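Local coordinates for protein eukaryotic peptide chain release factor GTP-binding subunit (Schizosaccharomyces pombe, PDB 1R5B) that serves as the GTP-binding subunit of a eukaryotic translation release factor (eRF3), a translation factor of the elongation factor Tu family, at residues A[181-186]-A[257-262]; A[121-126]-A[145-150]; A[381-386]-A[392-397]. One frame throughout, in Å; residues are numbered along the deposited sequence.

Contact 1: A[181-186]-A[257-262]; sequences INHLVV and LEYLDS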
loop_
_atom_site.group_PDB
_atom_site.type_symbol
_atom_site.label_atom_id
_atom_site.label_comp_id
_atom_site.label_asym_id
_atom_site.label_seq_id
_atom_site.Cartn_x
_atom_site.Cartn_y
_atom_site.Cartn_z
ATOM N N ILE A 181 -12.432 8.958 4.694
ATOM C CA ILE A 181 -12.626 7.559 4.293
ATOM C C ILE A 181 -13.640 7.485 3.188
ATOM O O ILE A 181 -14.837 7.559 3.436
ATOM C CB ILE A 181 -13.119 6.661 5.477
ATOM C CG1 ILE A 181 -12.191 6.800 6.681
ATOM C CG2 ILE A 181 -13.203 5.199 5.018
ATOM C CD1 ILE A 181 -10.727 6.621 6.318
ATOM N N ASN A 182 -13.144 7.351 1.967
ATOM C CA ASN A 182 -13.968 7.254 0.775
ATOM C C ASN A 182 -14.148 5.817 0.321
ATOM O O ASN A 182 -14.955 5.533 -0.561
ATOM C CB ASN A 182 -13.360 8.100 -0.345
ATOM C CG ASN A 182 -13.359 9.579 -0.012
ATOM O OD1 ASN A 182 -12.417 10.301 -0.320
ATOM N ND2 ASN A 182 -14.417 10.033 0.630
ATOM N N HIS A 183 -13.392 4.909 0.914
ATOM C CA HIS A 183 -13.589 3.490 0.683
ATOM C C HIS A 183 -13.701 2.853 2.059
ATOM O O HIS A 183 -12.710 2.644 2.747
ATOM C CB HIS A 183 -12.419 2.921 -0.101
ATOM C CG HIS A 183 -12.533 1.461 -0.376
ATOM N ND1 HIS A 183 -12.240 0.508 0.571
ATOM C CD2 HIS A 183 -12.897 0.786 -1.490
ATOM C CE1 HIS A 183 -12.414 -0.693 0.050
ATOM N NE2 HIS A 183 -12.810 -0.553 -1.200
ATOM N N LEU A 184 -14.929 2.591 2.467
ATOM C CA LEU A 184 -15.214 2.161 3.813
ATOM C C LEU A 184 -15.197 0.642 3.882
ATOM O O LEU A 184 -15.845 -0.021 3.088
ATOM C CB LEU A 184 -16.588 2.691 4.206
ATOM C CG LEU A 184 -17.011 2.585 5.657
ATOM C CD1 LEU A 184 -16.054 3.343 6.539
ATOM C CD2 LEU A 184 -18.406 3.158 5.804
ATOM N N VAL A 185 -14.438 0.105 4.821
ATOM C CA VAL A 185 -14.528 -1.306 5.175
ATOM C C VAL A 185 -15.542 -1.445 6.320
ATOM O O VAL A 185 -15.386 -0.823 7.367
ATOM C CB VAL A 185 -13.166 -1.865 5.610
ATOM C CG1 VAL A 185 -13.287 -3.321 5.987
ATOM C CG2 VAL A 185 -12.139 -1.689 4.492
ATOM N N VAL A 186 -16.578 -2.247 6.102
ATOM C CA VAL A 186 -17.656 -2.422 7.057
ATOM C C VAL A 186 -17.598 -3.864 7.541
ATOM O O VAL A 186 -17.808 -4.800 6.763
ATOM C CB VAL A 186 -19.029 -2.152 6.413
ATOM C CG1 VAL A 186 -20.165 -2.521 7.379
ATOM C CG2 VAL A 186 -19.145 -0.727 6.000
ATOM N N LEU A 257 -7.994 -9.506 7.981
ATOM C CA LEU A 257 -6.573 -9.186 7.853
ATOM C C LEU A 257 -6.036 -9.495 6.456
ATOM O O LEU A 257 -5.154 -8.810 5.965
ATOM C CB LEU A 257 -5.734 -9.911 8.905
ATOM C CG LEU A 257 -5.932 -9.437 10.358
ATOM C CD1 LEU A 257 -4.986 -10.186 11.247
ATOM C CD2 LEU A 257 -5.719 -7.955 10.524
ATOM N N GLU A 258 -6.586 -10.518 5.822
ATOM C CA GLU A 258 -6.176 -10.893 4.484
ATOM C C GLU A 258 -6.544 -9.783 3.499
ATOM O O GLU A 258 -5.781 -9.451 2.608
ATOM C CB GLU A 258 -6.877 -12.190 4.107
ATOM C CG GLU A 258 -6.573 -12.730 2.727
ATOM C CD GLU A 258 -7.338 -14.008 2.440
ATOM O OE1 GLU A 258 -7.821 -14.656 3.401
ATOM O OE2 GLU A 258 -7.456 -14.357 1.244
ATOM N N TYR A 259 -7.733 -9.227 3.668
ATOM C CA TYR A 259 -8.201 -8.111 2.864
ATOM C C TYR A 259 -7.400 -6.818 3.152
ATOM O O TYR A 259 -7.028 -6.100 2.226
ATOM C CB TYR A 259 -9.696 -7.876 3.110
ATOM C CG TYR A 259 -10.198 -6.716 2.329
ATOM C CD1 TYR A 259 -10.486 -6.849 0.970
ATOM C CD2 TYR A 259 -10.327 -5.463 2.914
ATOM C CE1 TYR A 259 -10.918 -5.771 0.225
ATOM C CE2 TYR A 259 -10.753 -4.370 2.164
ATOM C CZ TYR A 259 -11.037 -4.534 0.830
ATOM O OH TYR A 259 -11.458 -3.472 0.089
ATOM N N LEU A 260 -7.163 -6.523 4.426
ATOM C CA LEU A 260 -6.380 -5.351 4.831
ATOM C C LEU A 260 -4.955 -5.403 4.246
ATOM O O LEU A 260 -4.374 -4.378 3.904
ATOM C CB LEU A 260 -6.289 -5.274 6.352
ATOM C CG LEU A 260 -7.139 -4.277 7.161
ATOM C CD1 LEU A 260 -8.432 -3.925 6.489
ATOM C CD2 LEU A 260 -7.373 -4.820 8.587
ATOM N N ASP A 261 -4.422 -6.614 4.106
ATOM C CA ASP A 261 -3.067 -6.801 3.631
ATOM C C ASP A 261 -2.866 -6.419 2.167
ATOM O O ASP A 261 -1.878 -5.796 1.836
ATOM C CB ASP A 261 -2.626 -8.253 3.846
ATOM C CG ASP A 261 -1.162 -8.454 3.545
ATOM O OD1 ASP A 261 -0.330 -7.881 4.267
ATOM O OD2 ASP A 261 -0.747 -9.158 2.604
ATOM N N SER A 262 -3.786 -6.811 1.299
ATOM C CA SER A 262 -3.625 -6.607 -0.148
ATOM C C SER A 262 -4.508 -5.476 -0.713
ATOM O O SER A 262 -4.433 -5.164 -1.892
ATOM C CB SER A 262 -3.917 -7.916 -0.887
ATOM O OG SER A 262 -5.208 -8.388 -0.549
#

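Contact 2: A[121-126]-A[145-150]; sequences RRFSLL and ADIGVL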
loop_
_atom_site.group_PDB
_atom_site.type_symbol
_atom_site.label_atom_id
_atom_site.label_comp_id
_atom_site.label_asym_id
_atom_site.label_seq_id
_atom_site.Cartn_x
_atom_site.Cartn_y
_atom_site.Cartn_z
ATOM N N ARG A 121 2.346 -5.513 5.597
ATOM C CA ARG A 121 2.052 -4.187 6.157
ATOM C C ARG A 121 2.110 -4.080 7.674
ATOM O O ARG A 121 1.837 -5.045 8.385
ATOM C CB ARG A 121 0.665 -3.734 5.706
ATOM C CG ARG A 121 0.595 -3.343 4.253
ATOM C CD ARG A 121 -0.816 -3.046 3.736
ATOM N NE ARG A 121 -0.762 -2.573 2.365
ATOM C CZ ARG A 121 -1.804 -2.429 1.559
ATOM N NH1 ARG A 121 -3.042 -2.707 1.962
ATOM N NH2 ARG A 121 -1.594 -1.989 0.330
ATOM N N ARG A 122 2.448 -2.882 8.159
ATOM C CA ARG A 122 2.301 -2.532 9.575
ATOM C C ARG A 122 1.229 -1.471 9.778
ATOM O O ARG A 122 1.405 -0.329 9.337
ATOM C CB ARG A 122 3.602 -1.984 10.147
ATOM C CG ARG A 122 3.429 -1.455 11.576
ATOM C CD ARG A 122 4.673 -0.918 12.204
ATOM N NE ARG A 122 5.657 -1.972 12.401
ATOM C CZ ARG A 122 6.771 -1.822 13.110
ATOM N NH1 ARG A 122 7.051 -0.656 13.699
ATOM N NH2 ARG A 122 7.614 -2.840 13.238
ATOM N N PHE A 123 0.167 -1.829 10.498
ATOM C CA PHE A 123 -0.971 -0.940 10.704
ATOM C C PHE A 123 -0.919 -0.241 12.051
ATOM O O PHE A 123 -1.062 -0.871 13.092
ATOM C CB PHE A 123 -2.272 -1.716 10.601
ATOM C CG PHE A 123 -2.456 -2.394 9.291
ATOM C CD1 PHE A 123 -1.890 -3.627 9.057
ATOM C CD2 PHE A 123 -3.194 -1.806 8.294
ATOM C CE1 PHE A 123 -2.053 -4.253 7.862
ATOM C CE2 PHE A 123 -3.361 -2.436 7.083
ATOM C CZ PHE A 123 -2.785 -3.662 6.868
ATOM N N SER A 124 -0.728 1.068 12.022
ATOM C CA SER A 124 -0.797 1.889 13.215
ATOM C C SER A 124 -2.257 2.243 13.518
ATOM O O SER A 124 -2.944 2.812 12.673
ATOM C CB SER A 124 0.048 3.146 12.999
ATOM O OG SER A 124 -0.186 4.102 14.007
ATOM N N LEU A 125 -2.736 1.897 14.713
ATOM C CA LEU A 125 -4.130 2.185 15.090
ATOM C C LEU A 125 -4.304 3.614 15.593
ATOM O O LEU A 125 -3.743 3.971 16.613
ATOM C CB LEU A 125 -4.616 1.226 16.176
ATOM C CG LEU A 125 -4.763 -0.254 15.811
ATOM C CD1 LEU A 125 -4.443 -1.116 17.008
ATOM C CD2 LEU A 125 -6.158 -0.570 15.325
ATOM N N LEU A 126 -5.083 4.420 14.872
ATOM C CA LEU A 126 -5.385 5.796 15.277
ATOM C C LEU A 126 -6.585 5.852 16.230
ATOM O O LEU A 126 -7.353 4.895 16.337
ATOM C CB LEU A 126 -5.689 6.662 14.044
ATOM C CG LEU A 126 -4.737 6.669 12.838
ATOM C CD1 LEU A 126 -5.069 7.814 11.899
ATOM C CD2 LEU A 126 -3.285 6.761 13.255
ATOM N N ALA A 145 -6.112 8.825 8.302
ATOM C CA ALA A 145 -6.262 7.383 8.153
ATOM C C ALA A 145 -6.118 6.952 6.694
ATOM O O ALA A 145 -6.510 7.669 5.800
ATOM C CB ALA A 145 -7.613 6.953 8.684
ATOM N N ASP A 146 -5.529 5.786 6.476
ATOM C CA ASP A 146 -5.545 5.138 5.172
ATOM C C ASP A 146 -6.780 4.272 5.011
ATOM O O ASP A 146 -7.302 4.140 3.911
ATOM C CB ASP A 146 -4.318 4.253 4.984
ATOM C CG ASP A 146 -3.035 5.045 4.913
ATOM O OD1 ASP A 146 -2.926 5.947 4.066
ATOM O OD2 ASP A 146 -2.082 4.839 5.675
ATOM N N ILE A 147 -7.225 3.673 6.107
ATOM C CA ILE A 147 -8.309 2.704 6.097
ATOM C C ILE A 147 -9.257 3.016 7.250
ATOM O O ILE A 147 -8.817 3.254 8.361
ATOM C CB ILE A 147 -7.756 1.282 6.282
ATOM C CG1 ILE A 147 -6.812 0.884 5.139
ATOM C CG2 ILE A 147 -8.892 0.276 6.386
ATOM C CD1 ILE A 147 -5.886 -0.290 5.505
ATOM N N GLY A 148 -10.549 3.031 6.978
ATOM C CA GLY A 148 -11.573 3.204 7.990
ATOM C C GLY A 148 -12.372 1.926 8.052
ATOM O O GLY A 148 -12.787 1.415 7.017
ATOM N N VAL A 149 -12.529 1.379 9.251
ATOM C CA VAL A 149 -13.293 0.157 9.451
ATOM C C VAL A 149 -14.486 0.485 10.342
ATOM O O VAL A 149 -14.306 0.858 11.505
ATOM C CB VAL A 149 -12.459 -0.947 10.112
ATOM C CG1 VAL A 149 -13.301 -2.222 10.264
ATOM C CG2 VAL A 149 -11.197 -1.254 9.293
ATOM N N LEU A 150 -15.691 0.412 9.785
ATOM C CA LEU A 150 -16.911 0.614 10.570
ATOM C C LEU A 150 -17.351 -0.750 11.093
ATOM O O LEU A 150 -17.623 -1.645 10.305
ATOM C CB LEU A 150 -18.005 1.261 9.711
ATOM C CG LEU A 150 -19.393 1.444 10.324
ATOM C CD1 LEU A 150 -19.338 2.388 11.497
ATOM C CD2 LEU A 150 -20.366 1.971 9.274
#

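Contact 3: A[381-386]-A[392-397]; sequences GYSCVM and VEEVSF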
loop_
_atom_site.group_PDB
_atom_site.type_symbol
_atom_site.label_atom_id
_atom_site.label_comp_id
_atom_site.label_asym_id
_atom_site.label_seq_id
_atom_site.Cartn_x
_atom_site.Cartn_y
_atom_site.Cartn_z
ATOM N N GLY A 381 33.689 4.517 -7.057
ATOM C CA GLY A 381 33.638 4.439 -8.505
ATOM C C GLY A 381 33.431 3.027 -9.017
ATOM O O GLY A 381 34.244 2.496 -9.776
ATOM N N TYR A 382 32.328 2.408 -8.598
ATOM C CA TYR A 382 31.978 1.101 -9.123
ATOM C C TYR A 382 30.817 1.302 -10.077
ATOM O O TYR A 382 29.824 1.872 -9.685
ATOM C CB TYR A 382 31.600 0.155 -7.983
ATOM C CG TYR A 382 31.256 -1.236 -8.446
ATOM C CD1 TYR A 382 30.069 -1.849 -8.057
ATOM C CD2 TYR A 382 32.119 -1.940 -9.285
ATOM C CE1 TYR A 382 29.753 -3.124 -8.487
ATOM C CE2 TYR A 382 31.811 -3.212 -9.720
ATOM C CZ TYR A 382 30.628 -3.800 -9.319
ATOM O OH TYR A 382 30.334 -5.066 -9.751
ATOM N N SER A 383 30.951 0.859 -11.327
ATOM C CA SER A 383 29.908 1.067 -12.336
ATOM C C SER A 383 29.119 -0.199 -12.654
ATOM O O SER A 383 29.681 -1.212 -13.062
ATOM C CB SER A 383 30.493 1.616 -13.635
ATOM O OG SER A 383 29.461 1.806 -14.595
ATOM N N CYS A 384 27.808 -0.125 -12.457
ATOM C CA CYS A 384 26.886 -1.158 -12.917
ATOM C C CYS A 384 25.569 -0.521 -13.321
ATOM O O CYS A 384 25.336 0.667 -13.078
ATOM C CB CYS A 384 26.644 -2.208 -11.823
ATOM S SG CYS A 384 26.243 -1.534 -10.199
ATOM N N VAL A 385 24.711 -1.318 -13.944
ATOM C CA VAL A 385 23.344 -0.895 -14.223
ATOM C C VAL A 385 22.556 -0.885 -12.903
ATOM O O VAL A 385 22.612 -1.856 -12.152
ATOM C CB VAL A 385 22.666 -1.843 -15.263
ATOM C CG1 VAL A 385 21.242 -1.385 -15.573
ATOM C CG2 VAL A 385 23.489 -1.920 -16.546
ATOM N N MET A 386 21.865 0.220 -12.602
ATOM C CA MET A 386 20.888 0.259 -11.501
ATOM C C MET A 386 19.486 0.166 -12.077
ATOM O O MET A 386 19.189 0.784 -13.091
ATOM C CB MET A 386 21.007 1.544 -10.676
ATOM C CG MET A 386 20.071 1.614 -9.451
ATOM S SD MET A 386 19.687 3.304 -8.956
ATOM C CE MET A 386 19.843 3.248 -7.331
ATOM N N VAL A 392 16.200 1.145 -15.099
ATOM C CA VAL A 392 17.412 0.672 -15.818
ATOM C C VAL A 392 18.295 1.851 -16.276
ATOM O O VAL A 392 18.025 2.463 -17.315
ATOM C CB VAL A 392 17.072 -0.226 -17.074
ATOM C CG1 VAL A 392 18.345 -0.636 -17.825
ATOM C CG2 VAL A 392 16.245 -1.459 -16.684
ATOM N N GLU A 393 19.356 2.158 -15.529
ATOM C CA GLU A 393 20.211 3.288 -15.880
ATOM C C GLU A 393 21.729 3.034 -15.723
ATOM O O GLU A 393 22.315 2.295 -16.524
ATOM C CB GLU A 393 19.749 4.554 -15.144
ATOM C CG GLU A 393 20.282 5.855 -15.732
ATOM C CD GLU A 393 20.383 5.835 -17.255
ATOM O OE1 GLU A 393 19.325 5.892 -17.923
ATOM O OE2 GLU A 393 21.519 5.747 -17.784
ATOM N N GLU A 394 22.365 3.649 -14.723
ATOM C CA GLU A 394 23.828 3.721 -14.658
ATOM C C GLU A 394 24.225 4.421 -13.368
ATOM O O GLU A 394 23.790 5.541 -13.114
ATOM C CB GLU A 394 24.385 4.504 -15.859
ATOM C CG GLU A 394 25.911 4.586 -15.937
ATOM C CD GLU A 394 26.544 3.354 -16.563
ATOM O OE1 GLU A 394 26.107 2.227 -16.240
ATOM O OE2 GLU A 394 27.486 3.511 -17.377
ATOM N N VAL A 395 25.062 3.783 -12.562
ATOM C CA VAL A 395 25.322 4.296 -11.224
ATOM C C VAL A 395 26.718 3.972 -10.700
ATOM O O VAL A 395 27.310 2.963 -11.070
ATOM C CB VAL A 395 24.275 3.752 -10.226
ATOM C CG1 VAL A 395 24.481 2.256 -9.985
ATOM C CG2 VAL A 395 24.318 4.526 -8.916
ATOM N N SER A 396 27.209 4.843 -9.820
ATOM C CA SER A 396 28.526 4.722 -9.204
ATOM C C SER A 396 28.519 5.305 -7.791
ATOM O O SER A 396 27.683 6.149 -7.462
ATOM C CB SER A 396 29.575 5.449 -10.051
ATOM O OG SER A 396 29.261 6.830 -10.142
ATOM N N PHE A 397 29.470 4.868 -6.961
ATOM C CA PHE A 397 29.502 5.310 -5.570
ATOM C C PHE A 397 30.402 6.528 -5.476
ATOM O O PHE A 397 31.394 6.605 -6.175
ATOM C CB PHE A 397 29.978 4.179 -4.652
ATOM C CG PHE A 397 29.057 2.981 -4.642
ATOM C CD1 PHE A 397 28.144 2.795 -3.608
ATOM C CD2 PHE A 397 29.098 2.043 -5.676
ATOM C CE1 PHE A 397 27.289 1.695 -3.608
ATOM C CE2 PHE A 397 28.242 0.940 -5.681
ATOM C CZ PHE A 397 27.343 0.765 -4.649
#

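Contact 1: A[181-186]-A[257-262]
His183 is the first residue of 181-186 to meet helix 256-262, and it does so through Tyr259, whose side chain reaches out from the helix toward it. The setting is the GTP-binding domain, a P-loop NTPase fold in which a mainly parallel sheet is covered by helices; here helix 256-262 lies beside the start of strand 184-189. His183 holds CG anti to its own N (chi1 180°), which carries the imidazole toward the helix until CE1 stands 2.9 Å from Tyr259 OH. The two rings approach from opposite directions, each at the other's edge, with their planes only about 13° apart, so neither lies over a face of the other. The phenol oxygen faces the imidazole carbon; NE2 is farther off, 3.5 Å from Tyr259 OH, at an angle too poor for a hydrogen bond. The ring of His265 also meets that of His183, at a small tilt.

Past His183 the chain enters the strand, and its side chains alternate. Leu184 turns the opposite way, to Ala176 of helix 169-178, while Val185 points to the helix at 257-262. The backbone of Val185 is bonded to strand 147-153 through Gly148 and Leu150, which places the residue on the next-to-last strand of the sheet, between 147-153 and 226-230. Tyr259 touches two residues of 181-186, His183 with its hydroxyl and Val185 with its ring edge. Lys227 and Met229 of the next strand also touch the tyrosine. The valine and tyrosine side chains run antiparallel past one another, and the apolar touch is made at the ring edge, where Val185 CG2 comes within 3.8 Å of Tyr259 CE2.

Contact 2: A[121-126]-A[145-150]
On one face of the central sheet of the GTP-binding domain, Phe123 of strand 121-125 reaches past a neighbouring strand to Ile147 of strand 147-153. The touching atom of the isoleucine is its far methyl: CD1 lies in the plane of the phenyl ring at its edge, 3.7 Å from Phe123 CE2 and 4.2 Å from Phe123 CD2. The methyl thus sits beside the CD2-CE2 bond rather than over a ring face. Ile147 has an extended chi2 (160°), which pushes CD1 out from its own backbone toward the ring. The phenylalanine is further held by Phe116 of the adjoining antiparallel strand, whose ring stacks with it.

Strand 42-50 runs between the two segments and is parallel to both, as expected for the P-loop NTPase order in which the first strand, leading to what is probably the P-loop, occupies the centre. This explains the 9.4 Å between the CA atoms of Phe123 and Ile147 and why these two residues meet through side chains. Toward the end of 121-126, where the chain passes into what is probably the DxxG motif of this family, the backbones draw closer, with Leu126 CA 7.4 Å from Ala145 CA. Leu126 points toward the second segment and lays CD1 against the start of it, 3.9 Å from Ala145 N and 4.2 Å from Ala145 CB. The next residue, Asp146, turns its carboxylate to other partners: OD2 takes a hydrogen bond from the backbone N of Asn45 and forms a salt bridge with Arg268.

Contact 3: A[381-386]-A[392-397]
The rings of Tyr382 and Phe397 project in the same direction next to one another, their planes about 22° apart. They do not stack: Phe397 CE2 comes to the edge of the tyrosine ring, near its plane, and is 4.1 Å from Tyr382 CD1. The stem of the tyrosine contributes as well, with CB 3.9 Å from Phe397 CD2.

Along the backbones the two segments run antiparallel, and Cys384 with Val395 forms a hydrogen-bonded pair, the single beta bridge here. Its two bonds are unequal. Val395 N gives a hydrogen bond of 3.2 Å to Cys384 O, whereas the return bond from Cys384 N to Val395 O is weak at 3.4 Å. Two residues along, Glu393 N donates to Met386 O over 2.8 Å. The other half of that pairing is missing, and the Glu393 carbonyl faces a methyl of Val385 instead. Beyond the bridge in the other direction, Ser396 CA makes a CA-H...O contact of 3.2 Å with Tyr382 O.

Val395 packs against 381-386 with its CG1 methyl. With chi1 near 70° this methyl is flanked by N and C of its own backbone, and from there it rests 3.6 Å from Met386 CB, with Cys384 SG more distant. Val385 and Val392 meet through their CG1 methyls, 3.7 Å apart, near the connection between the two segments.

The C-terminal domain resembles that of eEF1A, a beta barrel. Strands 385-387 and 396-397 are the two outermost of its six-stranded antiparallel sheet, so this pairing brings the sheet's edges together. Met386 packs on Phe448 and Leu450 of strand 447-451 beside one edge, and Val395 and Phe397 on Leu428 of strand 426-430 beside the other.

In the fold
Along the chain the contacts come in series: contact 2, then contact 1, then contact 3. Contacts 1 and 2 share the mixed sheet of the GTP-binding domain, their centres 9 Å apart. Strands 147-153 and 184-189 are neighbours in it, and Arg121 NH1 of contact 2 probably donates to Leu260 O in the helix of contact 1, linking that helix to strand 121-125, two places from 147-153 in the sheet. Contact 3 stands apart in the C-terminal barrel, with its centre about 40 Å from contact 1 and about 38 Å from contact 2. The chain thus carries two domains, the GTP-binding domain and a beta barrel, with another antiparallel sheet between them in sequence.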